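PDB 2YB1: 3',5'-nucleoside bisphosphate phosphatase, which hydrolyses nucleoside 3',5'-bisphosphates to nucleoside 5'-phosphates and orthophosphate, using three manganese ions per subunit. Local coordinates for residues D5-S10 with G216-S221; G62-V67 with T73-G78; G185-A190 with L207-A212; P192-M197 with G246-A251. One frame throughout, in Å; residues are numbered along the deposited sequence.

Contact 1 of 4, residues D5-S10 with G216-S221. With MN (manganese (II) ion), chain C.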
loop_
_atom_site.group_PDB
_atom_site.type_symbol
_atom_site.label_atom_id
_atom_site.label_comp_id
_atom_site.label_asym_id
_atom_site.label_seq_id
_atom_site.Cartn_x
_atom_site.Cartn_y
_atom_site.Cartn_z
ATOM N N ASP A 5 12.846 3.901 -0.435
ATOM C CA ASP A 5 11.702 3.013 -0.283
ATOM C C ASP A 5 10.416 3.832 -0.174
ATOM O O ASP A 5 10.183 4.500 0.842
ATOM C CB ASP A 5 11.908 2.136 0.959
ATOM C CG ASP A 5 10.870 1.040 1.083
ATOM O OD1 ASP A 5 9.910 1.023 0.273
ATOM O OD2 ASP A 5 11.016 0.190 1.993
ATOM N N LEU A 6 9.585 3.750 -1.209
ATOM C CA LEU A 6 8.329 4.497 -1.312
ATOM C C LEU A 6 7.043 3.714 -1.035
ATOM O O LEU A 6 5.969 4.137 -1.488
ATOM C CB LEU A 6 8.245 5.303 -2.622
ATOM C CG LEU A 6 9.506 6.132 -2.891
ATOM C CD1 LEU A 6 9.387 6.936 -4.180
ATOM C CD2 LEU A 6 9.854 7.038 -1.694
ATOM N N HIS A 7 7.158 2.501 -0.492
ATOM C CA HIS A 7 5.964 1.747 -0.100
ATOM C C HIS A 7 6.184 0.869 1.145
ATOM O O HIS A 7 6.962 -0.071 1.091
ATOM C CB HIS A 7 5.549 0.881 -1.295
ATOM C CG HIS A 7 4.209 0.233 -1.164
ATOM N ND1 HIS A 7 3.385 0.018 -2.251
ATOM C CD2 HIS A 7 3.556 -0.276 -0.092
ATOM C CE1 HIS A 7 2.279 -0.583 -1.849
ATOM N NE2 HIS A 7 2.357 -0.769 -0.545
ATOM N N PHE A 8 5.469 1.134 2.231
ATOM C CA PHE A 8 5.485 0.245 3.404
ATOM C C PHE A 8 4.374 0.629 4.376
ATOM O O PHE A 8 3.744 1.682 4.215
ATOM C CB PHE A 8 6.873 0.221 4.106
ATOM C CG PHE A 8 7.440 1.589 4.450
ATOM C CD1 PHE A 8 7.160 2.190 5.680
ATOM C CD2 PHE A 8 8.312 2.243 3.573
ATOM C CE1 PHE A 8 7.684 3.452 6.002
ATOM C CE2 PHE A 8 8.846 3.501 3.889
ATOM C CZ PHE A 8 8.535 4.104 5.114
ATOM N N HIS A 9 4.185 -0.192 5.411
ATOM C CA HIS A 9 3.026 -0.082 6.297
ATOM C C HIS A 9 3.406 -0.012 7.764
ATOM O O HIS A 9 4.516 -0.382 8.147
ATOM C CB HIS A 9 2.083 -1.270 6.085
ATOM C CG HIS A 9 1.491 -1.299 4.715
ATOM N ND1 HIS A 9 0.263 -0.749 4.427
ATOM C CD2 HIS A 9 1.987 -1.752 3.540
ATOM C CE1 HIS A 9 0.015 -0.877 3.135
ATOM N NE2 HIS A 9 1.045 -1.484 2.575
ATOM N N SER A 10 2.458 0.445 8.579
ATOM C CA SER A 10 2.659 0.559 10.014
ATOM C C SER A 10 1.400 0.052 10.688
ATOM O O SER A 10 0.442 -0.328 10.002
ATOM C CB SER A 10 2.889 2.024 10.401
ATOM O OG SER A 10 1.674 2.761 10.343
ATOM N N GLY A 216 2.158 7.408 -12.340
ATOM C CA GLY A 216 3.223 6.526 -11.901
ATOM C C GLY A 216 2.807 5.079 -11.746
ATOM O O GLY A 216 1.623 4.746 -11.688
ATOM N N ILE A 217 3.812 4.209 -11.721
ATOM C CA ILE A 217 3.597 2.785 -11.561
ATOM C C ILE A 217 4.796 2.194 -10.824
ATOM O O ILE A 217 5.948 2.588 -11.059
ATOM C CB ILE A 217 3.378 2.089 -12.943
ATOM C CG1 ILE A 217 3.090 0.587 -12.764
ATOM C CG2 ILE A 217 4.585 2.338 -13.881
ATOM C CD1 ILE A 217 2.574 -0.105 -14.016
ATOM N N GLU A 218 4.531 1.261 -9.919
ATOM C CA GLU A 218 5.621 0.589 -9.228
ATOM C C GLU A 218 6.305 -0.382 -10.174
ATOM O O GLU A 218 5.673 -1.242 -10.774
ATOM C CB GLU A 218 5.119 -0.120 -7.964
ATOM C CG GLU A 218 4.784 0.863 -6.862
ATOM C CD GLU A 218 4.320 0.210 -5.574
ATOM O OE1 GLU A 218 4.053 -1.013 -5.567
ATOM O OE2 GLU A 218 4.217 0.939 -4.573
ATOM N N VAL A 219 7.609 -0.209 -10.308
ATOM C CA VAL A 219 8.458 -1.084 -11.098
ATOM C C VAL A 219 9.260 -1.964 -10.147
ATOM O O VAL A 219 9.244 -3.188 -10.259
ATOM C CB VAL A 219 9.356 -0.285 -12.056
ATOM C CG1 VAL A 219 10.369 -1.208 -12.730
ATOM C CG2 VAL A 219 8.483 0.405 -13.094
ATOM N N ALA A 220 10.016 -1.340 -9.250
ATOM C CA ALA A 220 10.684 -2.105 -8.210
ATOM C C ALA A 220 9.695 -2.270 -7.054
ATOM O O ALA A 220 9.175 -1.293 -6.526
ATOM C CB ALA A 220 11.956 -1.412 -7.764
ATOM N N SER A 221 9.388 -3.511 -6.705
ATOM C CA SER A 221 8.427 -3.780 -5.641
ATOM C C SER A 221 8.779 -5.090 -4.946
ATOM O O SER A 221 9.224 -6.050 -5.587
ATOM C CB SER A 221 7.004 -3.812 -6.215
ATOM O OG SER A 221 6.102 -4.472 -5.353
HETATM MN MN MN C . 0.974 -2.101 0.509
HETATM O O HOH W 1 5.400 3.580 -4.452
#
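The imidazole of His7 meets Glu218 at its rim rather than over a face: Glu218 OE2 lies in the ring plane, beside ND1, while the manganese of chain C sits at the far edge, bound to NE2. The carboxylate is rotated out of that plane by 57°, and the two side chains cross at about a right angle. Its OE2 uses the syn lone pair, on the side of OE1, to accept a short, nearly straight hydrogen bond from His7 ND1 (2.6 Å, 166°). Such a His-carboxylate pair fixes the ring's rotation and probably makes NE2 a better metal donor. This is a second-shell contact in a PHP-family fold, akin to the TIM barrel, where metal-binding residues gather at one end of the strands: His7 and His9 follow strand 4-5, and Glu218 belongs to strand 216-221. Each histidine places its NE2 2.2 Å from the manganese of chain C; Glu64 and Asp248 are further ligands of that ion. With His7 CG anti to the backbone N (chi1 -169°), the ring leaves the loop on the side of Glu218. A water donates to Leu6 O (3.1 Å) and to Glu218 OE2 (2.9 Å), giving that oxygen a second partner, while OE1 accepts from the backbone N of His191. Asp5 OD1 closes an Asx turn by accepting from His7 N at 3.2 Å.

Contact 2 of 4, residues G62-V67 with T73-G78. With MN (manganese (II) ion), chain D; MN (manganese (II) ion), chain C.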
loop_
_atom_site.group_PDB
_atom_site.type_symbol
_atom_site.label_atom_id
_atom_site.label_comp_id
_atom_site.label_asym_id
_atom_site.label_seq_id
_atom_site.Cartn_x
_atom_site.Cartn_y
_atom_site.Cartn_z
ATOM N N GLY A 62 2.518 9.666 2.265
ATOM C CA GLY A 62 2.023 8.672 1.326
ATOM C C GLY A 62 0.755 8.007 1.816
ATOM O O GLY A 62 0.335 8.207 2.957
ATOM N N VAL A 63 0.109 7.255 0.928
ATOM C CA VAL A 63 -1.069 6.482 1.284
ATOM C C VAL A 63 -1.250 5.378 0.235
ATOM O O VAL A 63 -0.757 5.500 -0.884
ATOM C CB VAL A 63 -2.321 7.380 1.302
ATOM C CG1 VAL A 63 -2.657 7.834 -0.110
ATOM C CG2 VAL A 63 -3.524 6.656 1.951
ATOM N N GLU A 64 -1.940 4.303 0.597
ATOM C CA GLU A 64 -2.307 3.282 -0.380
ATOM C C GLU A 64 -3.829 3.117 -0.430
ATOM O O GLU A 64 -4.450 2.644 0.532
ATOM C CB GLU A 64 -1.634 1.938 -0.065
ATOM C CG GLU A 64 -1.950 0.898 -1.133
ATOM C CD GLU A 64 -1.194 -0.387 -0.960
ATOM O OE1 GLU A 64 -0.755 -0.681 0.164
ATOM O OE2 GLU A 64 -1.023 -1.093 -1.974
ATOM N N VAL A 65 -4.425 3.480 -1.564
ATOM C CA VAL A 65 -5.888 3.539 -1.687
ATOM C C VAL A 65 -6.479 2.311 -2.363
ATOM O O VAL A 65 -6.049 1.935 -3.453
ATOM C CB VAL A 65 -6.326 4.767 -2.511
ATOM C CG1 VAL A 65 -7.883 4.894 -2.498
ATOM C CG2 VAL A 65 -5.637 6.033 -1.986
ATOM N N SER A 66 -7.461 1.698 -1.703
ATOM C CA SER A 66 -8.159 0.517 -2.213
ATOM C C SER A 66 -9.164 0.926 -3.282
ATOM O O SER A 66 -9.977 1.830 -3.067
ATOM C CB SER A 66 -8.909 -0.195 -1.081
ATOM O OG SER A 66 -8.054 -0.500 0.017
ATOM N N VAL A 67 -9.106 0.238 -4.420
ATOM C CA VAL A 67 -9.915 0.559 -5.592
ATOM C C VAL A 67 -10.568 -0.713 -6.148
ATOM O O VAL A 67 -9.932 -1.767 -6.219
ATOM C CB VAL A 67 -9.040 1.235 -6.700
ATOM C CG1 VAL A 67 -9.761 1.260 -8.069
ATOM C CG2 VAL A 67 -8.648 2.647 -6.283
ATOM N N THR A 73 -9.735 -5.866 -7.662
ATOM C CA THR A 73 -9.288 -4.941 -6.631
ATOM C C THR A 73 -7.871 -4.507 -6.983
ATOM O O THR A 73 -6.984 -5.348 -7.137
ATOM C CB THR A 73 -9.261 -5.604 -5.241
ATOM O OG1 THR A 73 -10.573 -6.064 -4.910
ATOM C CG2 THR A 73 -8.801 -4.607 -4.193
ATOM N N VAL A 74 -7.662 -3.203 -7.148
ATOM C CA VAL A 74 -6.317 -2.683 -7.373
ATOM C C VAL A 74 -5.969 -1.684 -6.269
ATOM O O VAL A 74 -6.854 -1.175 -5.573
ATOM C CB VAL A 74 -6.139 -2.032 -8.779
ATOM C CG1 VAL A 74 -6.356 -3.065 -9.889
ATOM C CG2 VAL A 74 -7.065 -0.858 -8.948
ATOM N N HIS A 75 -4.677 -1.434 -6.092
ATOM C CA HIS A 75 -4.225 -0.483 -5.082
ATOM C C HIS A 75 -3.477 0.671 -5.726
ATOM O O HIS A 75 -2.552 0.458 -6.517
ATOM C CB HIS A 75 -3.350 -1.188 -4.040
ATOM C CG HIS A 75 -4.118 -2.081 -3.116
ATOM N ND1 HIS A 75 -3.507 -2.987 -2.275
ATOM C CD2 HIS A 75 -5.447 -2.194 -2.888
ATOM C CE1 HIS A 75 -4.428 -3.623 -1.571
ATOM N NE2 HIS A 75 -5.613 -3.154 -1.917
ATOM N N ILE A 76 -3.897 1.893 -5.400
ATOM C CA ILE A 76 -3.271 3.097 -5.949
ATOM C C ILE A 76 -2.590 3.863 -4.822
ATOM O O ILE A 76 -3.251 4.344 -3.900
ATOM C CB ILE A 76 -4.314 4.030 -6.648
ATOM C CG1 ILE A 76 -5.074 3.271 -7.741
ATOM C CG2 ILE A 76 -3.637 5.295 -7.189
ATOM C CD1 ILE A 76 -4.173 2.717 -8.854
ATOM N N VAL A 77 -1.266 3.952 -4.890
ATOM C CA VAL A 77 -0.486 4.720 -3.929
ATOM C C VAL A 77 -0.524 6.215 -4.268
ATOM O O VAL A 77 -0.471 6.587 -5.442
ATOM C CB VAL A 77 0.985 4.229 -3.927
ATOM C CG1 VAL A 77 1.925 5.298 -3.369
ATOM C CG2 VAL A 77 1.110 2.912 -3.151
ATOM N N GLY A 78 -0.709 7.073 -3.269
ATOM C CA GLY A 78 -0.378 8.480 -3.456
ATOM C C GLY A 78 0.924 8.886 -2.784
ATOM O O GLY A 78 1.175 8.487 -1.632
HETATM MN MN MN D . -1.302 -3.186 -2.102
HETATM MN MN MN C . 0.974 -2.101 0.509
HETATM O O HOH W 2 -7.707 -3.408 -0.127
#
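Glu64 and His75 reach from neighbouring strands to one manganese, that of chain D, where His191 is a further ligand, showing how a beta-hairpin can present ligands from two antiparallel strands. Glu64 OE2 binds the ion at 2.1 Å and His75 ND1 at 2.2 Å, with carboxylate and ring planes 75° apart; these two atoms are close because they share the metal, not through a hydrogen bond. Glu64 OE1 lies 2.3 Å from a second manganese, that of chain C, making the carboxylate a bridge. Its extended chain, with CG anti to the backbone N (chi1 -177°), carries it up to the ions. On the other face of the sheet the contact is apolar and close: Val67 CG1 meets Val74 CG2 at 3.5 Å, and Val67 CG2 rests against Ile76 CG1. Between the faces, paired backbone hydrogen bonds join Val63 with Gly78, Val65 with Ile76 and Val67 with Val74. The polar face is looser beside Ser66, whose OG stays 4.1 Å from His75 NE2; a water donates to Ser66 OG (2.9 Å) and accepts from His75 NE2 (2.8 Å), and Ser66 OG is also hydrogen-bonded to Asp40. Thr73, partly exposed, marks the solvent side. Strand 72-79 pairs on its other edge with strand 186-189, while helix 173-182 packs on Val65, Val67 and Ile76, and helix 86-96 on Val63 and Val65.

Contact 3 of 4, residues G185-A190 with L207-A212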
loop_
_atom_site.group_PDB
_atom_site.type_symbol
_atom_site.label_atom_id
_atom_site.label_comp_id
_atom_site.label_asym_id
_atom_site.label_seq_id
_atom_site.Cartn_x
_atom_site.Cartn_y
_atom_site.Cartn_z
ATOM N N GLY A 185 -0.404 15.404 -4.691
ATOM C CA GLY A 185 0.509 14.286 -4.861
ATOM C C GLY A 185 0.461 13.667 -6.250
ATOM O O GLY A 185 -0.290 14.114 -7.134
ATOM N N MET A 186 1.282 12.636 -6.442
ATOM C CA MET A 186 1.254 11.826 -7.654
ATOM C C MET A 186 0.618 10.467 -7.339
ATOM O O MET A 186 0.882 9.881 -6.285
ATOM C CB MET A 186 2.674 11.647 -8.213
ATOM C CG MET A 186 3.265 12.942 -8.791
ATOM S SD MET A 186 4.949 12.728 -9.389
ATOM C CE MET A 186 4.658 11.849 -10.946
ATOM N N ALA A 187 -0.255 9.998 -8.232
ATOM C CA ALA A 187 -0.883 8.685 -8.086
ATOM C C ALA A 187 -0.008 7.620 -8.748
ATOM O O ALA A 187 0.642 7.883 -9.771
ATOM C CB ALA A 187 -2.280 8.683 -8.681
ATOM N N VAL A 188 0.021 6.435 -8.141
ATOM C CA VAL A 188 0.912 5.354 -8.558
ATOM C C VAL A 188 0.173 4.013 -8.519
ATOM O O VAL A 188 -0.388 3.648 -7.491
ATOM C CB VAL A 188 2.137 5.254 -7.593
ATOM C CG1 VAL A 188 3.067 4.103 -7.997
ATOM C CG2 VAL A 188 2.887 6.579 -7.510
ATOM N N ILE A 189 0.190 3.264 -9.621
ATOM C CA ILE A 189 -0.380 1.921 -9.600
ATOM C C ILE A 189 0.583 1.026 -8.827
ATOM O O ILE A 189 1.755 0.877 -9.204
ATOM C CB ILE A 189 -0.552 1.353 -11.016
ATOM C CG1 ILE A 189 -1.637 2.131 -11.777
ATOM C CG2 ILE A 189 -0.894 -0.139 -10.949
ATOM C CD1 ILE A 189 -1.683 1.814 -13.267
ATOM N N ALA A 190 0.089 0.430 -7.745
ATOM C CA ALA A 190 0.951 -0.342 -6.858
ATOM C C ALA A 190 1.075 -1.790 -7.333
ATOM O O ALA A 190 0.132 -2.345 -7.896
ATOM C CB ALA A 190 0.419 -0.295 -5.426
ATOM N N LEU A 207 -4.325 3.059 -19.234
ATOM C CA LEU A 207 -5.054 4.091 -19.973
ATOM C C LEU A 207 -6.142 4.755 -19.121
ATOM O O LEU A 207 -6.254 5.980 -19.099
ATOM C CB LEU A 207 -5.655 3.511 -21.256
ATOM C CG LEU A 207 -4.598 3.088 -22.278
ATOM C CD1 LEU A 207 -5.243 2.637 -23.581
ATOM C CD2 LEU A 207 -3.618 4.247 -22.529
ATOM N N ASP A 208 -6.934 3.948 -18.418
ATOM C CA ASP A 208 -7.946 4.469 -17.496
ATOM C C ASP A 208 -7.299 5.310 -16.378
ATOM O O ASP A 208 -7.793 6.378 -15.996
ATOM C CB ASP A 208 -8.716 3.304 -16.858
ATOM C CG ASP A 208 -9.732 2.675 -17.802
ATOM O OD1 ASP A 208 -9.753 3.036 -18.999
ATOM O OD2 ASP A 208 -10.520 1.823 -17.334
ATOM N N PHE A 209 -6.198 4.787 -15.845
ATOM C CA PHE A 209 -5.431 5.419 -14.767
ATOM C C PHE A 209 -4.942 6.806 -15.209
ATOM O O PHE A 209 -5.167 7.820 -14.537
ATOM C CB PHE A 209 -4.269 4.476 -14.398
ATOM C CG PHE A 209 -3.282 5.043 -13.420
ATOM C CD1 PHE A 209 -3.619 5.204 -12.069
ATOM C CD2 PHE A 209 -1.994 5.348 -13.826
ATOM C CE1 PHE A 209 -2.690 5.706 -11.157
ATOM C CE2 PHE A 209 -1.053 5.846 -12.918
ATOM C CZ PHE A 209 -1.402 6.024 -11.584
ATOM N N GLN A 210 -4.280 6.851 -16.354
ATOM C CA GLN A 210 -3.838 8.120 -16.927
ATOM C C GLN A 210 -4.982 9.103 -17.204
ATOM O O GLN A 210 -4.883 10.283 -16.853
ATOM C CB GLN A 210 -3.029 7.873 -18.193
ATOM C CG GLN A 210 -1.642 7.320 -17.914
ATOM C CD GLN A 210 -0.799 7.239 -19.170
ATOM O OE1 GLN A 210 -1.121 6.489 -20.091
ATOM N NE2 GLN A 210 0.284 8.017 -19.215
ATOM N N ALA A 211 -6.062 8.619 -17.821
ATOM C CA ALA A 211 -7.235 9.464 -18.066
ATOM C C ALA A 211 -7.714 10.143 -16.784
ATOM O O ALA A 211 -8.185 11.283 -16.806
ATOM C CB ALA A 211 -8.369 8.654 -18.714
ATOM N N ALA A 212 -7.583 9.439 -15.661
ATOM C CA ALA A 212 -8.043 9.957 -14.376
ATOM C C ALA A 212 -7.014 10.881 -13.728
ATOM O O ALA A 212 -7.290 11.500 -12.704
ATOM C CB ALA A 212 -8.404 8.805 -13.433
#
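A beta-alpha-beta unit runs from strand 186-189 through helix 199-211 to strand 216-221, and its first two elements meet here, as in the repeating strand-helix layers of barrel folds related to the TIM barrel. The short strand and helix segments run almost antiparallel, 171° between their directions, with axes 10.1 Å apart, and one aromatic side chain spans the gap. Ile189 lies across the ring of Phe209: its CG1 stands 3.5 Å from the ring centroid and only 6° off the normal, a clear CH-pi contact. Beyond it, Ile189 CD1 continues over the rim to Phe209 CD2 at 3.6 Å, so the isoleucine chain runs along the face from the ring centre back toward the helix. The two side chains slide past each other in opposite directions, which brings Ile189 CG1 and CD1 both onto one face of the ring. Phe209 has CG anti to the backbone N (chi1 173°), and this sends the ring from the helix to the strand. Its leading edge then meets main chain: Phe209 CZ approaches Ala187 O to 3.3 Å, with the oxygen near the ring plane, and Val188 N is close to the same edge. The small Ala187 side chain completes the fit, its CB 3.9 Å from Phe209 CE1. The CB of Val188, by contrast, points away from the helix, and its side chain touches Val77 and Ile272. The layer is continued by helix 173-182, where Val177 touches both Ala187 and Phe209, while Ile76 of strand 72-79 flanks Ala187 and Ile189 within the sheet.

Contact 4 of 4, residues P192-M197 with G246-A251. With MN (manganese (II) ion), chain C; MN (manganese (II) ion), chain B; AMP (adenosine monophosphate), chain E; PO4 (phosphate ion), chain F.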
loop_
_atom_site.group_PDB
_atom_site.type_symbol
_atom_site.label_atom_id
_atom_site.label_comp_id
_atom_site.label_asym_id
_atom_site.label_seq_id
_atom_site.Cartn_x
_atom_site.Cartn_y
_atom_site.Cartn_z
ATOM N N PRO A 192 1.830 -3.911 -9.715
ATOM C CA PRO A 192 1.015 -4.367 -10.849
ATOM C C PRO A 192 1.187 -5.862 -11.173
ATOM O O PRO A 192 0.280 -6.474 -11.732
ATOM C CB PRO A 192 1.492 -3.472 -12.006
ATOM C CG PRO A 192 2.878 -3.028 -11.609
ATOM C CD PRO A 192 2.796 -2.867 -10.105
ATOM N N GLY A 193 2.315 -6.447 -10.794
ATOM C CA GLY A 193 2.561 -7.857 -11.056
ATOM C C GLY A 193 1.682 -8.805 -10.261
ATOM O O GLY A 193 1.617 -10.000 -10.567
ATOM N N ARG A 194 1.004 -8.278 -9.244
ATOM C CA ARG A 194 0.111 -9.087 -8.413
ATOM C C ARG A 194 -1.282 -9.243 -9.025
ATOM O O ARG A 194 -2.043 -10.111 -8.609
ATOM C CB ARG A 194 -0.039 -8.486 -7.007
ATOM C CG ARG A 194 1.217 -8.481 -6.168
ATOM C CD ARG A 194 0.978 -9.155 -4.810
ATOM N NE ARG A 194 -0.248 -8.704 -4.130
ATOM C CZ ARG A 194 -0.276 -7.968 -3.018
ATOM N NH1 ARG A 194 0.862 -7.577 -2.447
ATOM N NH2 ARG A 194 -1.441 -7.621 -2.474
ATOM N N TYR A 195 -1.630 -8.397 -9.991
ATOM C CA TYR A 195 -2.999 -8.395 -10.499
ATOM C C TYR A 195 -3.205 -9.535 -11.502
ATOM O O TYR A 195 -2.270 -9.898 -12.232
ATOM C CB TYR A 195 -3.321 -7.043 -11.144
ATOM C CG TYR A 195 -3.116 -5.849 -10.226
ATOM C CD1 TYR A 195 -3.451 -5.916 -8.881
ATOM C CD2 TYR A 195 -2.583 -4.657 -10.710
ATOM C CE1 TYR A 195 -3.259 -4.834 -8.041
ATOM C CE2 TYR A 195 -2.393 -3.561 -9.874
ATOM C CZ TYR A 195 -2.738 -3.657 -8.539
ATOM O OH TYR A 195 -2.548 -2.584 -7.688
ATOM N N ASP A 196 -4.415 -10.086 -11.582
ATOM C CA ASP A 196 -4.585 -11.170 -12.534
ATOM C C ASP A 196 -5.048 -10.513 -13.831
ATOM O O ASP A 196 -6.247 -10.428 -14.129
ATOM C CB ASP A 196 -5.648 -12.138 -11.997
ATOM C CG ASP A 196 -5.996 -13.270 -12.977
ATOM O OD1 ASP A 196 -5.104 -13.769 -13.704
ATOM O OD2 ASP A 196 -7.184 -13.672 -12.997
ATOM N N MET A 197 -4.054 -10.172 -14.651
ATOM C CA MET A 197 -4.259 -9.381 -15.856
ATOM C C MET A 197 -3.138 -9.700 -16.832
ATOM O O MET A 197 -1.973 -9.769 -16.433
ATOM C CB MET A 197 -4.202 -7.883 -15.517
ATOM C CG MET A 197 -5.296 -7.385 -14.558
ATOM S SD MET A 197 -5.128 -5.610 -14.255
ATOM C CE MET A 197 -6.418 -5.334 -13.038
ATOM N N GLY A 246 9.128 0.348 -4.021
ATOM C CA GLY A 246 8.872 0.170 -2.603
ATOM C C GLY A 246 8.886 -1.282 -2.174
ATOM O O GLY A 246 8.524 -2.165 -2.945
ATOM N N SER A 247 9.251 -1.515 -0.915
ATOM C CA SER A 247 9.425 -2.865 -0.393
ATOM C C SER A 247 8.078 -3.511 -0.107
ATOM O O SER A 247 7.946 -4.738 -0.134
ATOM C CB SER A 247 10.234 -2.809 0.906
ATOM O OG SER A 247 9.532 -2.070 1.893
ATOM N N ASP A 248 7.076 -2.676 0.165
ATOM C CA ASP A 248 5.785 -3.158 0.639
ATOM C C ASP A 248 5.943 -3.919 1.944
ATOM O O ASP A 248 5.197 -4.865 2.225
ATOM C CB ASP A 248 5.089 -4.038 -0.409
ATOM C CG ASP A 248 3.609 -4.236 -0.113
ATOM O OD1 ASP A 248 3.027 -3.430 0.656
ATOM O OD2 ASP A 248 3.025 -5.208 -0.640
ATOM N N PHE A 249 6.901 -3.483 2.758
ATOM C CA PHE A 249 7.144 -4.089 4.067
ATOM C C PHE A 249 5.922 -3.997 4.995
ATOM O O PHE A 249 5.285 -2.948 5.093
ATOM C CB PHE A 249 8.363 -3.421 4.727
ATOM C CG PHE A 249 8.651 -3.922 6.114
ATOM C CD1 PHE A 249 8.065 -3.314 7.224
ATOM C CD2 PHE A 249 9.497 -5.004 6.307
ATOM C CE1 PHE A 249 8.317 -3.776 8.500
ATOM C CE2 PHE A 249 9.762 -5.468 7.574
ATOM C CZ PHE A 249 9.169 -4.855 8.678
ATOM N N HIS A 250 5.608 -5.112 5.667
ATOM C CA HIS A 250 4.542 -5.196 6.681
ATOM C C HIS A 250 5.127 -5.597 8.026
ATOM O O HIS A 250 4.857 -4.974 9.046
ATOM C CB HIS A 250 3.446 -6.197 6.308
ATOM C CG HIS A 250 2.521 -5.716 5.240
ATOM N ND1 HIS A 250 2.917 -5.558 3.928
ATOM C CD2 HIS A 250 1.215 -5.368 5.285
ATOM C CE1 HIS A 250 1.894 -5.132 3.210
ATOM N NE2 HIS A 250 0.849 -5.012 4.010
ATOM N N ALA A 251 5.818 -6.733 8.045
ATOM C CA ALA A 251 6.372 -7.243 9.298
ATOM C C ALA A 251 7.678 -8.004 9.094
ATOM O O ALA A 251 7.938 -8.518 8.005
ATOM C CB ALA A 251 5.352 -8.127 9.986
HETATM MN MN MN C . 0.974 -2.101 0.509
HETATM MN MN MN B . -1.274 -4.579 3.291
HETATM P P AMP E . -8.131 -6.028 2.840
HETATM O O1P AMP E . -8.774 -6.796 1.705
HETATM O O2P AMP E . -7.823 -4.632 2.341
HETATM O O3P AMP E . -8.962 -6.169 4.092
HETATM O "O5'" AMP E . -6.769 -6.835 3.018
HETATM C "C5'" AMP E . -5.802 -6.859 1.982
HETATM C "C4'" AMP E . -4.412 -7.063 2.523
HETATM O "O4'" AMP E . -4.200 -8.468 2.785
HETATM C "C3'" AMP E . -3.278 -6.685 1.579
HETATM O "O3'" AMP E . -2.985 -5.296 1.608
HETATM C "C2'" AMP E . -2.120 -7.560 2.053
HETATM O "O2'" AMP E . -1.458 -6.957 3.157
HETATM C "C1'" AMP E . -2.847 -8.812 2.547
HETATM N N9 AMP E . -2.809 -9.896 1.550
HETATM C C8 AMP E . -3.669 -10.072 0.524
HETATM N N7 AMP E . -3.318 -11.171 -0.204
HETATM C C5 AMP E . -2.211 -11.700 0.355
HETATM C C6 AMP E . -1.323 -12.858 0.098
HETATM N N6 AMP E . -1.551 -13.691 -0.944
HETATM N N1 AMP E . -0.278 -13.051 0.939
HETATM C C2 AMP E . -0.030 -12.230 1.981
HETATM N N3 AMP E . -0.794 -11.159 2.272
HETATM C C4 AMP E . -1.878 -10.854 1.511
HETATM P P PO4 F . -0.285 -4.627 -0.029
HETATM O O1 PO4 F . 0.467 -5.944 -0.103
HETATM O O2 PO4 F . -0.275 -4.130 1.382
HETATM O O3 PO4 F . 0.396 -3.578 -0.894
HETATM O O4 PO4 F . -1.691 -4.852 -0.527
#
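Arg194 and Asp248 converge on one oxygen of a bound phosphate, O1, at the trinuclear manganese site of this PHP-family enzyme, each carried by a loop that follows a strand. Their side chains cross at about a right angle, yet the guanidinium and carboxylate planes are only 24° apart. The direct salt bridge, Arg194 NH1 to Asp248 OD2, is long at 3.7 Å. Phosphate O1 lies at the edge of the guanidinium, in its plane, and takes a straight hydrogen bond from Arg194 NH1 (2.9 Å, 170°), while Arg194 NH2 makes a weak one to phosphate O4; Asp248 OD2 also comes within 2.7 Å of phosphate O1. The exposed arginine is bent at chi2 and chi3, which turns the edge of its guanidinium to the anion. Asp248 comes in beside it: with CG anti to the backbone N (chi1 -164°), its OD1 reaches the manganese of chain C at 2.5 Å. His250 uses NE2 for the manganese of chain B (2.3 Å), and phosphate O2 lies in the plane at the edge of its ring. Asp14 and His39 are further ligands of that ion. The orientation of the imidazole is fixed from behind, as His250 ND1 donates to Asp248 O from above the carbonyl plane (2.9 Å). On the nucleotide side, AMP O2' and O3' both bind the manganese of chain B, O2' at 2.4 Å.

Overall arrangement
Contacts 1, 2 and 4 converge on one cluster, their centres 8 to 11 Å apart. The manganese of chain C takes ligands from all three, and lies 3.6 Å from the manganese of chain D and 4.3 Å from that of chain B. AMP O3' stands close to the phosphate, consistent with the two products of 3'-phosphate cleavage. Contact 3 sits behind the site, its Ile189 side chain about 9 Å from a manganese, but its strand joins contacts 1 and 2 as the sheet neighbour of both. Tyr195 OH, in contact 4, ties this together: it lies 2.7 Å from Ala190 O and 2.9 Å from His75 N, both probable hydrogen bonds.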